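Local coordinates for Spermidine/putrescine ABC transporter, periplasmic binding protein (Treponema pallidum, PDB 2V84), which probably binds polyamines such as spermidine and putrescine in the periplasm, as the solute receptor of an ABC transporter, at residues Y179-K184 with R319-T324; A172-L177 with Q187-A192. One frame throughout, in Å; residues are numbered along the deposited sequence.

Contact 1: residues Y179-K184 with R319-T324; sequences YNVNTK and RGTLKT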
loop_
_atom_site.group_PDB
_atom_site.type_symbol
_atom_site.label_atom_id
_atom_site.label_comp_id
_atom_site.label_asym_id
_atom_site.label_seq_id
_atom_site.Cartn_x
_atom_site.Cartn_y
_atom_site.Cartn_z
ATOM N N TYR A 179 -9.709 -13.473 12.350
ATOM C CA TYR A 179 -8.390 -13.460 12.968
ATOM C C TYR A 179 -7.597 -12.203 12.605
ATOM O O TYR A 179 -7.835 -11.573 11.570
ATOM C CB TYR A 179 -7.619 -14.714 12.568
ATOM C CG TYR A 179 -8.290 -16.015 12.972
ATOM C CD1 TYR A 179 -8.966 -16.128 14.194
ATOM C CD2 TYR A 179 -8.218 -17.141 12.156
ATOM C CE1 TYR A 179 -9.574 -17.314 14.576
ATOM C CE2 TYR A 179 -8.819 -18.338 12.529
ATOM C CZ TYR A 179 -9.491 -18.418 13.748
ATOM O OH TYR A 179 -10.080 -19.598 14.141
ATOM N N ASN A 180 -6.652 -11.831 13.463
ATOM C CA ASN A 180 -5.853 -10.649 13.196
ATOM C C ASN A 180 -4.997 -10.842 11.946
ATOM O O ASN A 180 -4.311 -11.867 11.830
ATOM C CB ASN A 180 -4.965 -10.304 14.396
ATOM C CG ASN A 180 -4.498 -8.874 14.353
ATOM O OD1 ASN A 180 -3.517 -8.547 13.692
ATOM N ND2 ASN A 180 -5.233 -7.999 15.030
ATOM N N VAL A 181 -5.033 -9.882 11.018
ATOM C CA VAL A 181 -4.214 -9.999 9.806
ATOM C C VAL A 181 -2.721 -10.087 10.131
ATOM O O VAL A 181 -1.901 -10.405 9.266
ATOM C CB VAL A 181 -4.515 -8.889 8.702
ATOM C CG1 VAL A 181 -6.013 -8.666 8.534
ATOM C CG2 VAL A 181 -3.828 -7.601 8.992
ATOM N N ASN A 182 -2.373 -9.846 11.399
ATOM C CA ASN A 182 -0.993 -9.949 11.860
ATOM C C ASN A 182 -0.792 -11.055 12.886
ATOM O O ASN A 182 0.215 -11.052 13.601
ATOM C CB ASN A 182 -0.511 -8.622 12.486
ATOM C CG ASN A 182 -0.680 -7.451 11.557
ATOM O OD1 ASN A 182 -0.165 -7.465 10.443
ATOM N ND2 ASN A 182 -1.424 -6.438 11.996
ATOM N N THR A 183 -1.744 -11.985 12.953
ATOM C CA THR A 183 -1.717 -13.037 13.964
ATOM C C THR A 183 -0.399 -13.814 13.972
ATOM O O THR A 183 0.296 -13.924 12.955
ATOM C CB THR A 183 -2.927 -13.999 13.847
ATOM O OG1 THR A 183 -3.101 -14.684 15.097
ATOM C CG2 THR A 183 -2.737 -15.021 12.718
ATOM N N LYS A 184 -0.054 -14.318 15.149
ATOM C CA LYS A 184 1.144 -15.093 15.337
ATOM C C LYS A 184 0.741 -16.517 15.689
ATOM O O LYS A 184 1.601 -17.404 15.799
ATOM C CB LYS A 184 1.969 -14.482 16.463
ATOM C CG LYS A 184 2.663 -13.177 16.056
ATOM C CD LYS A 184 2.459 -12.093 17.101
ATOM C CE LYS A 184 3.158 -10.810 16.689
ATOM N NZ LYS A 184 2.986 -9.735 17.711
ATOM N N ARG A 319 -12.373 0.384 9.659
ATOM C CA ARG A 319 -12.626 -0.961 10.196
ATOM C C ARG A 319 -11.476 -1.939 9.966
ATOM O O ARG A 319 -11.394 -2.982 10.627
ATOM C CB ARG A 319 -13.880 -1.548 9.555
ATOM C CG ARG A 319 -15.143 -0.822 9.920
ATOM C CD ARG A 319 -16.338 -1.460 9.272
ATOM N NE ARG A 319 -17.569 -0.981 9.879
ATOM C CZ ARG A 319 -18.746 -1.590 9.781
ATOM N NH1 ARG A 319 -18.865 -2.716 9.085
ATOM N NH2 ARG A 319 -19.807 -1.069 10.384
ATOM N N GLY A 320 -10.608 -1.599 9.019
ATOM C CA GLY A 320 -9.518 -2.461 8.597
ATOM C C GLY A 320 -8.372 -2.510 9.577
ATOM O O GLY A 320 -8.312 -1.703 10.493
ATOM N N THR A 321 -7.456 -3.456 9.369
ATOM C CA THR A 321 -6.316 -3.654 10.255
ATOM C C THR A 321 -5.025 -3.356 9.531
ATOM O O THR A 321 -4.744 -3.937 8.496
ATOM C CB THR A 321 -6.270 -5.098 10.853
ATOM O OG1 THR A 321 -7.422 -5.310 11.677
ATOM C CG2 THR A 321 -5.026 -5.314 11.757
ATOM N N LEU A 322 -4.235 -2.448 10.106
ATOM C CA LEU A 322 -2.929 -2.081 9.559
ATOM C C LEU A 322 -1.980 -3.273 9.598
ATOM O O LEU A 322 -1.810 -3.881 10.643
ATOM C CB LEU A 322 -2.339 -0.907 10.380
ATOM C CG LEU A 322 -1.076 -0.258 9.823
ATOM C CD1 LEU A 322 -1.446 0.516 8.560
ATOM C CD2 LEU A 322 -0.375 0.650 10.847
ATOM N N LYS A 323 -1.366 -3.601 8.457
ATOM C CA LYS A 323 -0.394 -4.695 8.402
ATOM C C LYS A 323 0.865 -4.281 9.142
ATOM O O LYS A 323 1.409 -3.180 8.925
ATOM C CB LYS A 323 -0.043 -5.037 6.950
ATOM C CG LYS A 323 -1.184 -5.692 6.163
ATOM C CD LYS A 323 -0.759 -5.870 4.699
ATOM C CE LYS A 323 -0.619 -4.530 3.996
ATOM N NZ LYS A 323 -0.144 -4.686 2.574
ATOM N N THR A 324 1.322 -5.152 10.033
ATOM C CA THR A 324 2.441 -4.809 10.882
ATOM C C THR A 324 3.515 -5.871 10.787
ATOM O O THR A 324 3.331 -6.916 10.161
ATOM C CB THR A 324 2.018 -4.710 12.374
ATOM O OG1 THR A 324 1.604 -5.998 12.817
ATOM C CG2 THR A 324 0.886 -3.697 12.576
#
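Asn182 presents its carboxamide to the backbone of Leu322-Thr324 and uses both ends of it. Its ND2 gives a nearly straight hydrogen bond of 2.9 Å to Leu322 O, which lies in the plane of the amide. Its OD1 takes the Thr324 N-H at 2.8 Å (N-H...O 168°), but that donor stands above the carbonyl plane, 47° out of it. The Thr324 side chain crosses the amide at about a right angle, and its OG1 comes 3.0 Å from Asn182 CG without hydrogen bonding to the group.

Next to the amide, Val181 and Thr321 run antiparallel alongside one another, their CG2 methyls meeting at 3.8 Å. Thr321 OG1 sits anti to the carbonyl carbon (chi1 -64°), which leaves CG2 as the branch that meets Val181 and, at 3.8 Å, Asn182 ND2. A type I turn runs from Asn180 to Thr183. The Lys323 amine forms salt bridges with Glu168, a predicted spermidine-binding residue, and with the sulfonate of a bound MES, probably from the crystallisation liquor. Arg167, also of the predicted site, bonds to Val181 O and weakly to Asn182 OD1.

One side chain thus substitutes for a backbone pairing partner: the Asn182 amide cannot flip without losing both bonds, and it fixes the loop beside the probable polyamine pocket.

Contact 2: residues A172-L177 with Q187-A192; sequences AALASL and QELAQA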
loop_
_atom_site.group_PDB
_atom_site.type_symbol
_atom_site.label_atom_id
_atom_site.label_comp_id
_atom_site.label_asym_id
_atom_site.label_seq_id
_atom_site.Cartn_x
_atom_site.Cartn_y
_atom_site.Cartn_z
ATOM N N ALA A 172 -6.244 -11.195 4.018
ATOM C CA ALA A 172 -7.661 -11.303 3.638
ATOM C C ALA A 172 -8.310 -12.569 4.179
ATOM O O ALA A 172 -9.454 -12.536 4.626
ATOM C CB ALA A 172 -7.795 -11.244 2.155
ATOM N N ALA A 173 -7.582 -13.681 4.131
ATOM C CA ALA A 173 -8.062 -14.962 4.658
ATOM C C ALA A 173 -8.212 -14.915 6.170
ATOM O O ALA A 173 -9.237 -15.337 6.711
ATOM C CB ALA A 173 -7.140 -16.085 4.248
ATOM N N LEU A 174 -7.193 -14.386 6.836
ATOM C CA LEU A 174 -7.227 -14.171 8.297
ATOM C C LEU A 174 -8.396 -13.281 8.713
ATOM O O LEU A 174 -9.156 -13.645 9.612
ATOM C CB LEU A 174 -5.912 -13.567 8.769
ATOM C CG LEU A 174 -4.739 -14.551 8.826
ATOM C CD1 LEU A 174 -3.395 -13.825 8.876
ATOM C CD2 LEU A 174 -4.902 -15.493 10.009
ATOM N N ALA A 175 -8.535 -12.127 8.046
ATOM C CA ALA A 175 -9.644 -11.207 8.259
ATOM C C ALA A 175 -10.998 -11.925 8.145
ATOM O O ALA A 175 -11.800 -11.882 9.075
ATOM C CB ALA A 175 -9.558 -10.034 7.296
ATOM N N SER A 176 -11.227 -12.601 7.020
ATOM C CA SER A 176 -12.455 -13.380 6.805
ATOM C C SER A 176 -12.766 -14.349 7.935
ATOM O O SER A 176 -13.922 -14.479 8.326
ATOM C CB SER A 176 -12.384 -14.170 5.501
ATOM O OG SER A 176 -12.240 -13.297 4.410
ATOM N N LEU A 177 -11.737 -15.021 8.449
ATOM C CA LEU A 177 -11.879 -15.968 9.573
ATOM C C LEU A 177 -11.915 -15.315 10.962
ATOM O O LEU A 177 -11.861 -16.022 11.984
ATOM C CB LEU A 177 -10.755 -17.008 9.531
ATOM C CG LEU A 177 -10.753 -17.918 8.296
ATOM C CD1 LEU A 177 -9.384 -18.541 8.077
ATOM C CD2 LEU A 177 -11.840 -18.978 8.416
ATOM N N GLN A 187 -2.256 -22.122 14.496
ATOM C CA GLN A 187 -3.447 -22.792 13.938
ATOM C C GLN A 187 -4.346 -21.846 13.142
ATOM O O GLN A 187 -5.068 -22.288 12.246
ATOM C CB GLN A 187 -4.243 -23.643 14.948
ATOM C CG GLN A 187 -4.405 -23.097 16.357
ATOM C CD GLN A 187 -3.242 -23.448 17.274
ATOM O OE1 GLN A 187 -2.529 -24.433 17.061
ATOM N NE2 GLN A 187 -3.059 -22.650 18.310
ATOM N N GLU A 188 -4.285 -20.553 13.459
ATOM C CA GLU A 188 -5.021 -19.542 12.692
ATOM C C GLU A 188 -4.435 -19.370 11.292
ATOM O O GLU A 188 -5.174 -19.206 10.323
ATOM C CB GLU A 188 -5.071 -18.212 13.446
ATOM C CG GLU A 188 -5.983 -18.259 14.668
ATOM C CD GLU A 188 -5.973 -16.986 15.494
ATOM O OE1 GLU A 188 -6.793 -16.894 16.431
ATOM O OE2 GLU A 188 -5.156 -16.084 15.222
ATOM N N LEU A 189 -3.108 -19.415 11.199
ATOM C CA LEU A 189 -2.404 -19.346 9.920
ATOM C C LEU A 189 -2.641 -20.555 9.033
ATOM O O LEU A 189 -2.862 -20.411 7.831
ATOM C CB LEU A 189 -0.905 -19.125 10.150
ATOM C CG LEU A 189 -0.569 -17.737 10.706
ATOM C CD1 LEU A 189 0.878 -17.629 11.170
ATOM C CD2 LEU A 189 -0.885 -16.649 9.681
ATOM N N ALA A 190 -2.593 -21.749 9.623
ATOM C CA ALA A 190 -2.924 -22.979 8.911
ATOM C C ALA A 190 -4.360 -22.954 8.379
ATOM O O ALA A 190 -4.631 -23.380 7.248
ATOM C CB ALA A 190 -2.690 -24.196 9.830
ATOM N N GLN A 191 -5.277 -22.455 9.199
ATOM C CA GLN A 191 -6.681 -22.313 8.809
ATOM C C GLN A 191 -6.834 -21.353 7.623
ATOM O O GLN A 191 -7.577 -21.620 6.680
ATOM C CB GLN A 191 -7.458 -21.773 10.006
ATOM C CG GLN A 191 -8.978 -21.895 9.904
ATOM C CD GLN A 191 -9.645 -21.688 11.268
ATOM O OE1 GLN A 191 -9.014 -21.890 12.326
ATOM N NE2 GLN A 191 -10.922 -21.285 11.249
ATOM N N ALA A 192 -6.111 -20.242 7.678
ATOM C CA ALA A 192 -6.088 -19.262 6.592
ATOM C C ALA A 192 -5.513 -19.881 5.318
ATOM O O ALA A 192 -6.046 -19.685 4.226
ATOM C CB ALA A 192 -5.282 -18.037 7.008
#
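Glu188 meets helix 166-176 mainly through its backbone: Leu174 CD2 rests 3.7 Å from Glu188 O, while the carboxylate, in the conformer given, is probably hydrogen-bonded through OE2 to the Thr183 hydroxyl. At Leu189 the CB starts off away from the other helix, but the branch swings back, and its CD2 reaches Leu174 CD1 at 3.9 Å. Tyr333 of helix 330-342 touches both of these leucines.

Gln191 is stretched out, with CG anti to its backbone N (chi1 -165°), which carries the amide past Leu177. Its NE2 lies 3.8 Å from Leu177 CD2, and its OE1 accepts a hydrogen bond from the Tyr179 hydroxyl. Ala192 then fills the middle of the interface. Its methyl sits 3.9 Å from Ala173 CB and 4.0 Å from Leu174 CD2, and on the backbone side Leu177 CD1 comes to 3.7 Å from Ala192 CA. Two small residues facing each other let the chains approach to 5.1 Å between the CA atoms of Ala173 and Ala192.

The axes of the two short helical segments pass 9.1 Å apart at 107°: consecutive helices crossing steeply, joined by the nine-residue loop 177-185, in one lobe of the two-lobed solute-binding fold.

Both contacts involve helices 166-176 and 186-200 and the loop between them: contact 1 ties the loop, contact 2 packs the helices. Contact 1 joins that loop to distant chain around strand 321-322, with polar bonds from a side chain to main chain; contact 2 works mainly by aliphatic contacts, without hydrogen bonds between the segments. Each is partly buried, though contact 1, its centre about 14 Å from the chain centre, is the more central and contact 2, at about 20 Å, the more peripheral. They touch directly: Tyr179 N lies 2.8 Å from Leu174 O, a probable hydrogen bond, and Thr183 CG2 packs on Leu174 CD2 at 3.5 Å.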